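Local coordinates for Serine/threonine-protein kinase Tel1 (Chaetomium thermophilum, PDB 6SKY) that probably acts as a serine/threonine protein kinase that activates checkpoint signalling after DNA damage, phosphorylating Ser/Thr-Gln sites with ATP, at residues 2382-2392 with 2418-2427; 2457-2465 with 2562-2570. One frame throughout, in Å; residues are numbered along the deposited sequence.

Interaction 1 (2382-2392 with 2418-2427); sequences LLSLAASDEHD and WINKVPTRKF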
ATOM      1  N   LEU A2382     -33.235  15.823   0.188  1.00 27.09           N
ATOM      2  CA  LEU A2382     -34.552  15.636  -0.403  1.00 27.09           C
ATOM      3  C   LEU A2382     -34.537  15.879  -1.905  1.00 27.09           C
ATOM      4  O   LEU A2382     -35.227  15.184  -2.653  1.00 27.09           O
ATOM      5  CB  LEU A2382     -35.565  16.544   0.275  1.00 27.09           C
ATOM      6  CG  LEU A2382     -35.971  16.060   1.652  1.00 27.09           C
ATOM      7  CD1 LEU A2382     -36.959  17.010   2.230  1.00 27.09           C
ATOM      8  CD2 LEU A2382     -36.551  14.682   1.555  1.00 27.09           C
ATOM      9  N   LEU A2383     -33.766  16.860  -2.372  1.00 26.77           N
ATOM     10  CA  LEU A2383     -33.685  17.092  -3.809  1.00 26.77           C
ATOM     11  C   LEU A2383     -32.958  15.960  -4.515  1.00 26.77           C
ATOM     12  O   LEU A2383     -33.308  15.605  -5.642  1.00 26.77           O
ATOM     13  CB  LEU A2383     -32.994  18.415  -4.098  1.00 26.77           C
ATOM     14  CG  LEU A2383     -33.768  19.682  -3.777  1.00 26.77           C
ATOM     15  CD1 LEU A2383     -32.915  20.879  -4.069  1.00 26.77           C
ATOM     16  CD2 LEU A2383     -35.027  19.740  -4.580  1.00 26.77           C
ATOM     17  N   SER A2384     -31.943  15.384  -3.880  1.00 27.37           N
ATOM     18  CA  SER A2384     -31.213  14.291  -4.499  1.00 27.37           C
ATOM     19  C   SER A2384     -32.040  13.024  -4.574  1.00 27.37           C
ATOM     20  O   SER A2384     -31.870  12.237  -5.508  1.00 27.37           O
ATOM     21  CB  SER A2384     -29.936  14.021  -3.727  1.00 27.37           C
ATOM     22  OG  SER A2384     -29.624  12.649  -3.766  1.00 27.37           O
ATOM     23  N   LEU A2385     -32.915  12.786  -3.597  1.00 29.47           N
ATOM     24  CA  LEU A2385     -33.786  11.617  -3.676  1.00 29.47           C
ATOM     25  C   LEU A2385     -34.810  11.755  -4.787  1.00 29.47           C
ATOM     26  O   LEU A2385     -35.192  10.759  -5.403  1.00 29.47           O
ATOM     27  CB  LEU A2385     -34.498  11.392  -2.352  1.00 29.47           C
ATOM     28  CG  LEU A2385     -33.674  10.783  -1.235  1.00 29.47           C
ATOM     29  CD1 LEU A2385     -34.450  10.827   0.050  1.00 29.47           C
ATOM     30  CD2 LEU A2385     -33.326   9.374  -1.599  1.00 29.47           C
ATOM     31  N   ALA A2386     -35.264  12.972  -5.056  1.00 31.80           N
ATOM     32  CA  ALA A2386     -36.299  13.212  -6.046  1.00 31.80           C
ATOM     33  C   ALA A2386     -35.778  13.271  -7.470  1.00 31.80           C
ATOM     34  O   ALA A2386     -36.585  13.354  -8.396  1.00 31.80           O
ATOM     35  CB  ALA A2386     -37.018  14.518  -5.733  1.00 31.80           C
ATOM     36  N   ALA A2387     -34.465  13.235  -7.672  1.00 38.69           N
ATOM     37  CA  ALA A2387     -33.868  13.461  -8.981  1.00 38.69           C
ATOM     38  C   ALA A2387     -33.470  12.173  -9.685  1.00 38.69           C
ATOM     39  O   ALA A2387     -33.834  11.971 -10.841  1.00 38.69           O
ATOM     40  CB  ALA A2387     -32.653  14.380  -8.848  1.00 38.69           C
ATOM     41  N   SER A2388     -32.733  11.292  -9.023  1.00 41.84           N
ATOM     42  CA  SER A2388     -32.265  10.073  -9.662  1.00 41.84           C
ATOM     43  C   SER A2388     -32.326   8.922  -8.670  1.00 41.84           C
ATOM     44  O   SER A2388     -32.660   9.100  -7.499  1.00 41.84           O
ATOM     45  CB  SER A2388     -30.844  10.244 -10.204  1.00 41.84           C
ATOM     46  OG  SER A2388     -29.902  10.307  -9.149  1.00 41.84           O
ATOM     47  N   ASP A2389     -31.987   7.732  -9.152  1.00 46.30           N
ATOM     48  CA  ASP A2389     -31.948   6.528  -8.339  1.00 46.30           C
ATOM     49  C   ASP A2389     -30.542   6.120  -7.941  1.00 46.30           C
ATOM     50  O   ASP A2389     -30.376   5.089  -7.288  1.00 46.30           O
ATOM     51  CB  ASP A2389     -32.610   5.368  -9.080  1.00 46.30           C
ATOM     52  CG  ASP A2389     -34.112   5.377  -8.955  1.00 46.30           C
ATOM     53  OD1 ASP A2389     -34.755   6.301  -9.494  1.00 46.30           O
ATOM     54  OD2 ASP A2389     -34.653   4.452  -8.317  1.00 46.30           O
ATOM     55  N   GLU A2390     -29.528   6.894  -8.324  1.00 49.32           N
ATOM     56  CA  GLU A2390     -28.154   6.511  -8.026  1.00 49.32           C
ATOM     57  C   GLU A2390     -27.923   6.413  -6.529  1.00 49.32           C
ATOM     58  O   GLU A2390     -27.286   5.470  -6.052  1.00 49.32           O
ATOM     59  CB  GLU A2390     -27.182   7.512  -8.638  1.00 49.32           C
ATOM     60  CG  GLU A2390     -27.186   7.561 -10.141  1.00 49.32           C
ATOM     61  CD  GLU A2390     -26.269   8.648 -10.679  1.00 49.32           C
ATOM     62  OE1 GLU A2390     -26.396   9.812 -10.238  1.00 49.32           O
ATOM     63  OE2 GLU A2390     -25.413   8.338 -11.535  1.00 49.32           O
ATOM     64  N   HIS A2391     -28.430   7.377  -5.777  1.00 41.71           N
ATOM     65  CA  HIS A2391     -28.203   7.471  -4.340  1.00 41.71           C
ATOM     66  C   HIS A2391     -29.545   7.289  -3.653  1.00 41.71           C
ATOM     67  O   HIS A2391     -30.346   8.224  -3.590  1.00 41.71           O
ATOM     68  CB  HIS A2391     -27.572   8.806  -3.984  1.00 41.71           C
ATOM     69  CG  HIS A2391     -26.503   9.238  -4.935  1.00 41.71           C
ATOM     70  ND1 HIS A2391     -26.751  10.071  -6.002  1.00 41.71           N
ATOM     71  CD2 HIS A2391     -25.183   8.948  -4.982  1.00 41.71           C
ATOM     72  CE1 HIS A2391     -25.629  10.278  -6.666  1.00 41.71           C
ATOM     73  NE2 HIS A2391     -24.662   9.609  -6.066  1.00 41.71           N
ATOM     74  N   ASP A2392     -29.802   6.084  -3.153  1.00 42.19           N
ATOM     75  CA  ASP A2392     -31.056   5.792  -2.487  1.00 42.19           C
ATOM     76  C   ASP A2392     -30.903   5.440  -1.023  1.00 42.19           C
ATOM     77  O   ASP A2392     -31.916   5.333  -0.326  1.00 42.19           O
ATOM     78  CB  ASP A2392     -31.795   4.653  -3.198  1.00 42.19           C
ATOM     79  CG  ASP A2392     -32.639   5.145  -4.343  1.00 42.19           C
ATOM     80  OD1 ASP A2392     -32.686   6.371  -4.554  1.00 42.19           O
ATOM     81  OD2 ASP A2392     -33.260   4.309  -5.029  1.00 42.19           O
ATOM     82  N   TRP A2418     -40.078  20.542   0.901  1.00 36.76           N
ATOM     83  CA  TRP A2418     -39.528  19.685  -0.150  1.00 36.76           C
ATOM     84  C   TRP A2418     -39.945  18.220  -0.099  1.00 36.76           C
ATOM     85  O   TRP A2418     -39.490  17.450  -0.945  1.00 36.76           O
ATOM     86  CB  TRP A2418     -37.999  19.757  -0.142  1.00 36.76           C
ATOM     87  CG  TRP A2418     -37.492  21.104  -0.459  1.00 36.76           C
ATOM     88  CD1 TRP A2418     -36.974  22.005   0.410  1.00 36.76           C
ATOM     89  CD2 TRP A2418     -37.482  21.728  -1.738  1.00 36.76           C
ATOM     90  NE1 TRP A2418     -36.628  23.152  -0.248  1.00 36.76           N
ATOM     91  CE2 TRP A2418     -36.934  23.005  -1.573  1.00 36.76           C
ATOM     92  CE3 TRP A2418     -37.885  21.329  -3.012  1.00 36.76           C
ATOM     93  CZ2 TRP A2418     -36.775  23.884  -2.627  1.00 36.76           C
ATOM     94  CZ3 TRP A2418     -37.725  22.200  -4.053  1.00 36.76           C
ATOM     95  CH2 TRP A2418     -37.177  23.463  -3.858  1.00 36.76           C
ATOM     96  N   ILE A2419     -40.797  17.801   0.835  1.00 35.62           N
ATOM     97  CA  ILE A2419     -41.032  16.369   1.007  1.00 35.62           C
ATOM     98  C   ILE A2419     -41.969  15.778  -0.039  1.00 35.62           C
ATOM     99  O   ILE A2419     -41.885  14.580  -0.322  1.00 35.62           O
ATOM    100  CB  ILE A2419     -41.577  16.091   2.418  1.00 35.62           C
ATOM    101  CG1 ILE A2419     -41.587  14.597   2.733  1.00 35.62           C
ATOM    102  CG2 ILE A2419     -42.970  16.628   2.557  1.00 35.62           C
ATOM    103  CD1 ILE A2419     -40.243  13.994   2.921  1.00 35.62           C
ATOM    104  N   ASN A2420     -42.844  16.569  -0.643  1.00 40.50           N
ATOM    105  CA  ASN A2420     -43.868  16.001  -1.510  1.00 40.50           C
ATOM    106  C   ASN A2420     -43.372  15.662  -2.903  1.00 40.50           C
ATOM    107  O   ASN A2420     -44.173  15.223  -3.731  1.00 40.50           O
ATOM    108  CB  ASN A2420     -45.051  16.954  -1.618  1.00 40.50           C
ATOM    109  CG  ASN A2420     -45.825  17.046  -0.340  1.00 40.50           C
ATOM    110  OD1 ASN A2420     -46.621  16.168  -0.024  1.00 40.50           O
ATOM    111  ND2 ASN A2420     -45.596  18.109   0.415  1.00 40.50           N
ATOM    112  N   LYS A2421     -42.090  15.842  -3.188  1.00 38.30           N
ATOM    113  CA  LYS A2421     -41.556  15.574  -4.511  1.00 38.30           C
ATOM    114  C   LYS A2421     -40.753  14.294  -4.570  1.00 38.30           C
ATOM    115  O   LYS A2421     -40.325  13.896  -5.655  1.00 38.30           O
ATOM    116  CB  LYS A2421     -40.703  16.750  -4.971  1.00 38.30           C
ATOM    117  CG  LYS A2421     -41.490  18.030  -5.030  1.00 38.30           C
ATOM    118  CD  LYS A2421     -40.603  19.237  -5.149  1.00 38.30           C
ATOM    119  CE  LYS A2421     -41.419  20.495  -4.964  1.00 38.30           C
ATOM    120  NZ  LYS A2421     -40.611  21.713  -5.203  1.00 38.30           N
ATOM    121  N   VAL A2422     -40.544  13.636  -3.439  1.00 33.61           N
ATOM    122  CA  VAL A2422     -39.841  12.362  -3.406  1.00 33.61           C
ATOM    123  C   VAL A2422     -40.849  11.258  -3.686  1.00 33.61           C
ATOM    124  O   VAL A2422     -41.948  11.271  -3.117  1.00 33.61           O
ATOM    125  CB  VAL A2422     -39.147  12.146  -2.056  1.00 33.61           C
ATOM    126  CG1 VAL A2422     -38.219  10.966  -2.131  1.00 33.61           C
ATOM    127  CG2 VAL A2422     -38.398  13.379  -1.657  1.00 33.61           C
ATOM    128  N   PRO A2423     -40.543  10.306  -4.559  1.00 33.84           N
ATOM    129  CA  PRO A2423     -41.396   9.124  -4.677  1.00 33.84           C
ATOM    130  C   PRO A2423     -41.444   8.371  -3.359  1.00 33.84           C
ATOM    131  O   PRO A2423     -40.434   8.218  -2.676  1.00 33.84           O
ATOM    132  CB  PRO A2423     -40.705   8.301  -5.765  1.00 33.84           C
ATOM    133  CG  PRO A2423     -39.867   9.262  -6.489  1.00 33.84           C
ATOM    134  CD  PRO A2423     -39.429  10.275  -5.513  1.00 33.84           C
ATOM    135  N   THR A2424     -42.630   7.893  -2.998  1.00 34.33           N
ATOM    136  CA  THR A2424     -42.749   7.198  -1.727  1.00 34.33           C
ATOM    137  C   THR A2424     -42.117   5.819  -1.746  1.00 34.33           C
ATOM    138  O   THR A2424     -42.044   5.184  -0.696  1.00 34.33           O
ATOM    139  CB  THR A2424     -44.210   7.084  -1.315  1.00 34.33           C
ATOM    140  OG1 THR A2424     -44.989   6.672  -2.436  1.00 34.33           O
ATOM    141  CG2 THR A2424     -44.713   8.412  -0.831  1.00 34.33           C
ATOM    142  N   ARG A2425     -41.662   5.338  -2.896  1.00 36.24           N
ATOM    143  CA  ARG A2425     -40.978   4.056  -2.922  1.00 36.24           C
ATOM    144  C   ARG A2425     -39.591   4.128  -2.314  1.00 36.24           C
ATOM    145  O   ARG A2425     -38.973   3.082  -2.098  1.00 36.24           O
ATOM    146  CB  ARG A2425     -40.880   3.539  -4.350  1.00 36.24           C
ATOM    147  CG  ARG A2425     -39.974   4.350  -5.221  1.00 36.24           C
ATOM    148  CD  ARG A2425     -39.817   3.732  -6.578  1.00 36.24           C
ATOM    149  NE  ARG A2425     -38.733   4.358  -7.321  1.00 36.24           N
ATOM    150  CZ  ARG A2425     -38.881   5.421  -8.100  1.00 36.24           C
ATOM    151  NH1 ARG A2425     -37.839   5.923  -8.738  1.00 36.24           N
ATOM    152  NH2 ARG A2425     -40.068   5.984  -8.242  1.00 36.24           N
ATOM    153  N   LYS A2426     -39.084   5.328  -2.042  1.00 34.98           N
ATOM    154  CA  LYS A2426     -37.801   5.471  -1.377  1.00 34.98           C
ATOM    155  C   LYS A2426     -37.915   5.240   0.119  1.00 34.98           C
ATOM    156  O   LYS A2426     -36.942   4.826   0.753  1.00 34.98           O
ATOM    157  CB  LYS A2426     -37.230   6.858  -1.635  1.00 34.98           C
ATOM    158  CG  LYS A2426     -37.333   7.319  -3.057  1.00 34.98           C
ATOM    159  CD  LYS A2426     -36.203   6.801  -3.887  1.00 34.98           C
ATOM    160  CE  LYS A2426     -36.149   7.544  -5.195  1.00 34.98           C
ATOM    161  NZ  LYS A2426     -34.915   7.243  -5.941  1.00 34.98           N
ATOM    162  N   PHE A2427     -39.082   5.499   0.694  1.00 32.28           N
ATOM    163  CA  PHE A2427     -39.329   5.304   2.110  1.00 32.28           C
ATOM    164  C   PHE A2427     -40.080   4.022   2.412  1.00 32.28           C
ATOM    165  O   PHE A2427     -40.373   3.758   3.575  1.00 32.28           O
ATOM    166  CB  PHE A2427     -40.123   6.479   2.673  1.00 32.28           C
ATOM    167  CG  PHE A2427     -39.542   7.809   2.358  1.00 32.28           C
ATOM    168  CD1 PHE A2427     -38.449   8.276   3.048  1.00 32.28           C
ATOM    169  CD2 PHE A2427     -40.098   8.604   1.387  1.00 32.28           C
ATOM    170  CE1 PHE A2427     -37.914   9.498   2.761  1.00 32.28           C
ATOM    171  CE2 PHE A2427     -39.564   9.829   1.102  1.00 32.28           C
ATOM    172  CZ  PHE A2427     -38.474  10.275   1.788  1.00 32.28           C
TER
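Three oxygens of 2382-2392 surround Lys2426 NZ, one close and two at longer range. Asp2392 OD1 forms a salt bridge with it, 2.8 Å from NZ and met on the syn side of the carboxylate, 20° out of its plane. The carbonyl of Ser2388 adds a weak bond, O to NZ 3.3 Å, and Asp2389 OD2 a long ion pair, 3.7 Å from NZ. A bend at chi2 (-84°) turns the lysine chain toward the loop that follows helix 2348-2387, with CE passing 3.4 Å from Leu2385 O. Asp2389 also faces Arg2425: their flat groups are nearly coplanar, 8° apart, and OD1 meets the guanidinium at its edge through NH1 at 3.2 Å, a weak bond. Asp2389 thus stands between the two cations and Lys2426 between the two carboxylates, a chain of four charges that probably balance one another. Earlier in both segments the packing is apolar. Leu2383 CG lies over one face of the Trp2418 indole, while CD2 touches CE3 at 3.6 Å. Leu2382 splits its branches, CD1 going to Trp2418 CB and CD2 to Val2422 CG2 at 3.9 Å, whereas Val2422 CG1 rests on Leu2385 CB at 3.8 Å. This is a helix-to-loop contact within the alpha-solenoid FAT domain.

Interaction 2 (2457-2465 with 2562-2570); sequences CVDHPYHGM and IEVSANLDY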
ATOM      1  N   CYS A2457     -48.638   4.120   2.587  1.00 36.13           N
ATOM      2  CA  CYS A2457     -49.623   3.045   2.629  1.00 36.13           C
ATOM      3  C   CYS A2457     -50.603   3.109   1.472  1.00 36.13           C
ATOM      4  O   CYS A2457     -51.209   2.092   1.138  1.00 36.13           O
ATOM      5  CB  CYS A2457     -50.388   3.072   3.945  1.00 36.13           C
ATOM      6  SG  CYS A2457     -49.361   2.809   5.376  1.00 36.13           S
ATOM      7  N   VAL A2458     -50.780   4.274   0.856  1.00 36.08           N
ATOM      8  CA  VAL A2458     -51.676   4.355  -0.293  1.00 36.08           C
ATOM      9  C   VAL A2458     -50.974   3.922  -1.575  1.00 36.08           C
ATOM     10  O   VAL A2458     -51.557   3.216  -2.399  1.00 36.08           O
ATOM     11  CB  VAL A2458     -52.257   5.769  -0.415  1.00 36.08           C
ATOM     12  CG1 VAL A2458     -52.995   5.915  -1.706  1.00 36.08           C
ATOM     13  CG2 VAL A2458     -53.186   6.030   0.717  1.00 36.08           C
ATOM     14  N   ASP A2459     -49.719   4.326  -1.777  1.00 37.84           N
ATOM     15  CA  ASP A2459     -49.040   3.938  -3.009  1.00 37.84           C
ATOM     16  C   ASP A2459     -48.600   2.484  -2.989  1.00 37.84           C
ATOM     17  O   ASP A2459     -48.710   1.789  -4.001  1.00 37.84           O
ATOM     18  CB  ASP A2459     -47.832   4.831  -3.261  1.00 37.84           C
ATOM     19  CG  ASP A2459     -48.216   6.247  -3.581  1.00 37.84           C
ATOM     20  OD1 ASP A2459     -49.419   6.559  -3.533  1.00 37.84           O
ATOM     21  OD2 ASP A2459     -47.316   7.051  -3.878  1.00 37.84           O
ATOM     22  N   HIS A2460     -48.089   2.007  -1.861  1.00 36.55           N
ATOM     23  CA  HIS A2460     -47.571   0.648  -1.732  1.00 36.55           C
ATOM     24  C   HIS A2460     -48.280  -0.020  -0.568  1.00 36.55           C
ATOM     25  O   HIS A2460     -47.746  -0.085   0.542  1.00 36.55           O
ATOM     26  CB  HIS A2460     -46.058   0.661  -1.538  1.00 36.55           C
ATOM     27  CG  HIS A2460     -45.342   1.518  -2.529  1.00 36.55           C
ATOM     28  ND1 HIS A2460     -44.775   1.015  -3.676  1.00 36.55           N
ATOM     29  CD2 HIS A2460     -45.127   2.851  -2.560  1.00 36.55           C
ATOM     30  CE1 HIS A2460     -44.234   1.999  -4.365  1.00 36.55           C
ATOM     31  NE2 HIS A2460     -44.436   3.125  -3.710  1.00 36.55           N
ATOM     32  N   PRO A2461     -49.490  -0.536  -0.790  1.00 37.29           N
ATOM     33  CA  PRO A2461     -50.288  -1.017   0.344  1.00 37.29           C
ATOM     34  C   PRO A2461     -49.743  -2.272   0.996  1.00 37.29           C
ATOM     35  O   PRO A2461     -49.847  -2.418   2.218  1.00 37.29           O
ATOM     36  CB  PRO A2461     -51.664  -1.244  -0.286  1.00 37.29           C
ATOM     37  CG  PRO A2461     -51.407  -1.425  -1.704  1.00 37.29           C
ATOM     38  CD  PRO A2461     -50.248  -0.575  -2.045  1.00 37.29           C
ATOM     39  N   TYR A2462     -49.155  -3.180   0.229  1.00 39.53           N
ATOM     40  CA  TYR A2462     -48.609  -4.400   0.804  1.00 39.53           C
ATOM     41  C   TYR A2462     -47.297  -4.175   1.535  1.00 39.53           C
ATOM     42  O   TYR A2462     -46.707  -5.139   2.026  1.00 39.53           O
ATOM     43  CB  TYR A2462     -48.419  -5.452  -0.285  1.00 39.53           C
ATOM     44  CG  TYR A2462     -49.640  -5.639  -1.138  1.00 39.53           C
ATOM     45  CD1 TYR A2462     -50.827  -6.087  -0.591  1.00 39.53           C
ATOM     46  CD2 TYR A2462     -49.610  -5.360  -2.489  1.00 39.53           C
ATOM     47  CE1 TYR A2462     -51.939  -6.251  -1.363  1.00 39.53           C
ATOM     48  CE2 TYR A2462     -50.719  -5.522  -3.267  1.00 39.53           C
ATOM     49  CZ  TYR A2462     -51.880  -5.968  -2.701  1.00 39.53           C
ATOM     50  OH  TYR A2462     -52.989  -6.131  -3.488  1.00 39.53           O
ATOM     51  N   HIS A2463     -46.826  -2.935   1.614  1.00 39.68           N
ATOM     52  CA  HIS A2463     -45.643  -2.595   2.381  1.00 39.68           C
ATOM     53  C   HIS A2463     -45.940  -1.722   3.585  1.00 39.68           C
ATOM     54  O   HIS A2463     -45.059  -1.553   4.429  1.00 39.68           O
ATOM     55  CB  HIS A2463     -44.615  -1.881   1.496  1.00 39.68           C
ATOM     56  CG  HIS A2463     -44.026  -2.749   0.433  1.00 39.68           C
ATOM     57  ND1 HIS A2463     -44.671  -3.010  -0.755  1.00 39.68           N
ATOM     58  CD2 HIS A2463     -42.855  -3.421   0.380  1.00 39.68           C
ATOM     59  CE1 HIS A2463     -43.921  -3.805  -1.494  1.00 39.68           C
ATOM     60  NE2 HIS A2463     -42.814  -4.070  -0.826  1.00 39.68           N
ATOM     61  N   GLY A2464     -47.142  -1.167   3.695  1.00 36.50           N
ATOM     62  CA  GLY A2464     -47.460  -0.323   4.826  1.00 36.50           C
ATOM     63  C   GLY A2464     -48.682  -0.736   5.616  1.00 36.50           C
ATOM     64  O   GLY A2464     -48.819  -0.385   6.794  1.00 36.50           O
ATOM     65  N   MET A2465     -49.583  -1.493   5.004  1.00 36.24           N
ATOM     66  CA  MET A2465     -50.856  -1.693   5.668  1.00 36.24           C
ATOM     67  C   MET A2465     -50.795  -2.722   6.779  1.00 36.24           C
ATOM     68  O   MET A2465     -51.594  -2.645   7.711  1.00 36.24           O
ATOM     69  CB  MET A2465     -51.925  -2.053   4.651  1.00 36.24           C
ATOM     70  CG  MET A2465     -52.924  -0.935   4.493  1.00 36.24           C
ATOM     71  SD  MET A2465     -53.367  -0.585   2.804  1.00 36.24           S
ATOM     72  CE  MET A2465     -54.002  -2.172   2.341  1.00 36.24           C
ATOM     73  N   ILE A2562     -42.578  -9.130  -1.630  1.00 43.71           N
ATOM     74  CA  ILE A2562     -42.998  -8.353  -2.785  1.00 43.71           C
ATOM     75  C   ILE A2562     -41.985  -7.244  -3.010  1.00 43.71           C
ATOM     76  O   ILE A2562     -41.686  -6.474  -2.092  1.00 43.71           O
ATOM     77  CB  ILE A2562     -44.405  -7.770  -2.576  1.00 43.71           C
ATOM     78  CG1 ILE A2562     -45.398  -8.873  -2.243  1.00 43.71           C
ATOM     79  CG2 ILE A2562     -44.862  -7.022  -3.798  1.00 43.71           C
ATOM     80  CD1 ILE A2562     -46.778  -8.364  -1.975  1.00 43.71           C
ATOM     81  N   GLU A2563     -41.458  -7.154  -4.223  1.00 50.32           N
ATOM     82  CA  GLU A2563     -40.566  -6.057  -4.554  1.00 50.32           C
ATOM     83  C   GLU A2563     -41.369  -4.787  -4.783  1.00 50.32           C
ATOM     84  O   GLU A2563     -42.540  -4.829  -5.160  1.00 50.32           O
ATOM     85  CB  GLU A2563     -39.746  -6.385  -5.797  1.00 50.32           C
ATOM     86  CG  GLU A2563     -39.017  -7.708  -5.714  1.00 50.32           C
ATOM     87  CD  GLU A2563     -38.005  -7.753  -4.591  1.00 50.32           C
ATOM     88  OE1 GLU A2563     -37.377  -6.712  -4.309  1.00 50.32           O
ATOM     89  OE2 GLU A2563     -37.837  -8.829  -3.986  1.00 50.32           O
ATOM     90  N   VAL A2564     -40.729  -3.651  -4.548  1.00 47.41           N
ATOM     91  CA  VAL A2564     -41.396  -2.362  -4.678  1.00 47.41           C
ATOM     92  C   VAL A2564     -41.453  -1.985  -6.150  1.00 47.41           C
ATOM     93  O   VAL A2564     -40.462  -2.112  -6.876  1.00 47.41           O
ATOM     94  CB  VAL A2564     -40.674  -1.294  -3.847  1.00 47.41           C
ATOM     95  CG1 VAL A2564     -41.509  -0.051  -3.750  1.00 47.41           C
ATOM     96  CG2 VAL A2564     -40.374  -1.821  -2.468  1.00 47.41           C
ATOM     97  N   SER A2565     -42.613  -1.521  -6.600  1.00 52.54           N
ATOM     98  CA  SER A2565     -42.853  -1.247  -8.010  1.00 52.54           C
ATOM     99  C   SER A2565     -42.771   0.248  -8.273  1.00 52.54           C
ATOM    100  O   SER A2565     -43.564   1.020  -7.730  1.00 52.54           O
ATOM    101  CB  SER A2565     -44.215  -1.782  -8.441  1.00 52.54           C
ATOM    102  OG  SER A2565     -44.145  -3.162  -8.741  1.00 52.54           O
ATOM    103  N   ALA A2566     -41.826   0.649  -9.123  1.00 52.03           N
ATOM    104  CA  ALA A2566     -41.738   2.048  -9.520  1.00 52.03           C
ATOM    105  C   ALA A2566     -42.969   2.486 -10.295  1.00 52.03           C
ATOM    106  O   ALA A2566     -43.373   3.649 -10.211  1.00 52.03           O
ATOM    107  CB  ALA A2566     -40.482   2.280 -10.354  1.00 52.03           C
ATOM    108  N   ASN A2567     -43.582   1.573 -11.044  1.00 57.70           N
ATOM    109  CA  ASN A2567     -44.788   1.873 -11.804  1.00 57.70           C
ATOM    110  C   ASN A2567     -46.049   1.881 -10.950  1.00 57.70           C
ATOM    111  O   ASN A2567     -47.118   2.206 -11.473  1.00 57.70           O
ATOM    112  CB  ASN A2567     -44.948   0.868 -12.946  1.00 57.70           C
ATOM    113  CG  ASN A2567     -44.386  -0.502 -12.601  1.00 57.70           C
ATOM    114  OD1 ASN A2567     -43.237  -0.626 -12.182  1.00 57.70           O
ATOM    115  ND2 ASN A2567     -45.200  -1.534 -12.772  1.00 57.70           N
ATOM    116  N   LEU A2568     -45.950   1.528  -9.666  1.00 54.93           N
ATOM    117  CA  LEU A2568     -47.080   1.543  -8.735  1.00 54.93           C
ATOM    118  C   LEU A2568     -48.169   0.559  -9.141  1.00 54.93           C
ATOM    119  O   LEU A2568     -49.352   0.788  -8.883  1.00 54.93           O
ATOM    120  CB  LEU A2568     -47.667   2.948  -8.589  1.00 54.93           C
ATOM    121  CG  LEU A2568     -47.296   3.712  -7.325  1.00 54.93           C
ATOM    122  CD1 LEU A2568     -45.804   3.717  -7.149  1.00 54.93           C
ATOM    123  CD2 LEU A2568     -47.824   5.123  -7.390  1.00 54.93           C
ATOM    124  N   ASP A2569     -47.784  -0.546  -9.771  1.00 58.86           N
ATOM    125  CA  ASP A2569     -48.728  -1.533 -10.281  1.00 58.86           C
ATOM    126  C   ASP A2569     -48.501  -2.844  -9.548  1.00 58.86           C
ATOM    127  O   ASP A2569     -47.482  -3.508  -9.759  1.00 58.86           O
ATOM    128  CB  ASP A2569     -48.567  -1.714 -11.788  1.00 58.86           C
ATOM    129  CG  ASP A2569     -49.556  -2.706 -12.365  1.00 58.86           C
ATOM    130  OD1 ASP A2569     -50.764  -2.392 -12.396  1.00 58.86           O
ATOM    131  OD2 ASP A2569     -49.126  -3.799 -12.789  1.00 58.86           O
ATOM    132  N   TYR A2570     -49.449  -3.224  -8.704  1.00 51.97           N
ATOM    133  CA  TYR A2570     -49.359  -4.448  -7.924  1.00 51.97           C
ATOM    134  C   TYR A2570     -50.456  -5.424  -8.316  1.00 51.97           C
ATOM    135  O   TYR A2570     -51.079  -6.065  -7.470  1.00 51.97           O
ATOM    136  CB  TYR A2570     -49.408  -4.148  -6.429  1.00 51.97           C
ATOM    137  CG  TYR A2570     -48.173  -3.447  -5.934  1.00 51.97           C
ATOM    138  CD1 TYR A2570     -47.003  -4.147  -5.725  1.00 51.97           C
ATOM    139  CD2 TYR A2570     -48.176  -2.089  -5.691  1.00 51.97           C
ATOM    140  CE1 TYR A2570     -45.883  -3.520  -5.288  1.00 51.97           C
ATOM    141  CE2 TYR A2570     -47.057  -1.457  -5.256  1.00 51.97           C
ATOM    142  CZ  TYR A2570     -45.914  -2.178  -5.055  1.00 51.97           C
ATOM    143  OH  TYR A2570     -44.781  -1.551  -4.612  1.00 51.97           O
TER
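Asp2459 and Leu2568 come within 6.5 Å CA to CA and Tyr2462 and Ile2562 within 7.7 Å, so the segments run in opposite senses. His2460 breaks the helical path between helices 2444-2459 and 2461-2472, facing a loop that folds into a type I turn from Ser2565 to Leu2568. At that break His2460 ND1 and Tyr2570 OH share a nearly straight hydrogen bond of 2.7 Å (173°), the hydroxyl lying in the imidazole plane. The same OH accepts a hydrogen bond from the backbone N-H of Ser2565, 2.9 Å from N to OH, which ties the phenol to its own loop. FAT helices are joined here to the segment leading into strand 2576-2585 of the kinase N-lobe sheet, a FAT-kinase junction. Tyr2462 turns its edge toward the face of Tyr2570 in an offset edge-to-face pair, planes at 85°, and CE2 touches Tyr2570 CB at 3.7 Å. With CG beside its backbone N (chi1 -67°), His2463 reaches Ile2562 O through NE2 at 2.9 Å, from above the carbonyl plane. Were this histidine an alanine, the Ile2562 carbonyl would probably lose its side-chain donor and a gap would open beside Val2564 CG2. Leu2568 crosses His2460 at about a right angle, CD1 touching CE1 at 3.6 Å.

How the interactions relate
Interactions 1 and 2 follow one another along the chain, their centres about 16 Å apart, and they meet directly. Thr2424 of 2418-2427 bonds through OG1 to Asp2459 OD2 of 2457-2465 at 2.8 Å, giving the aspartate its polar partner. Next to it, Arg2425 CB packs on His2460 NE2 at 3.6 Å and on Val2564 CG1 at 3.7 Å, so one arginine touches both segments of interaction 2 while its guanidinium serves interaction 1. Contacts thus run without a break from helix 2348-2387 to the loop leading toward the kinase N-lobe sheet. Both interactions lie away from the nucleotide pocket and the magnesium site at Asn2765 and Asp2779.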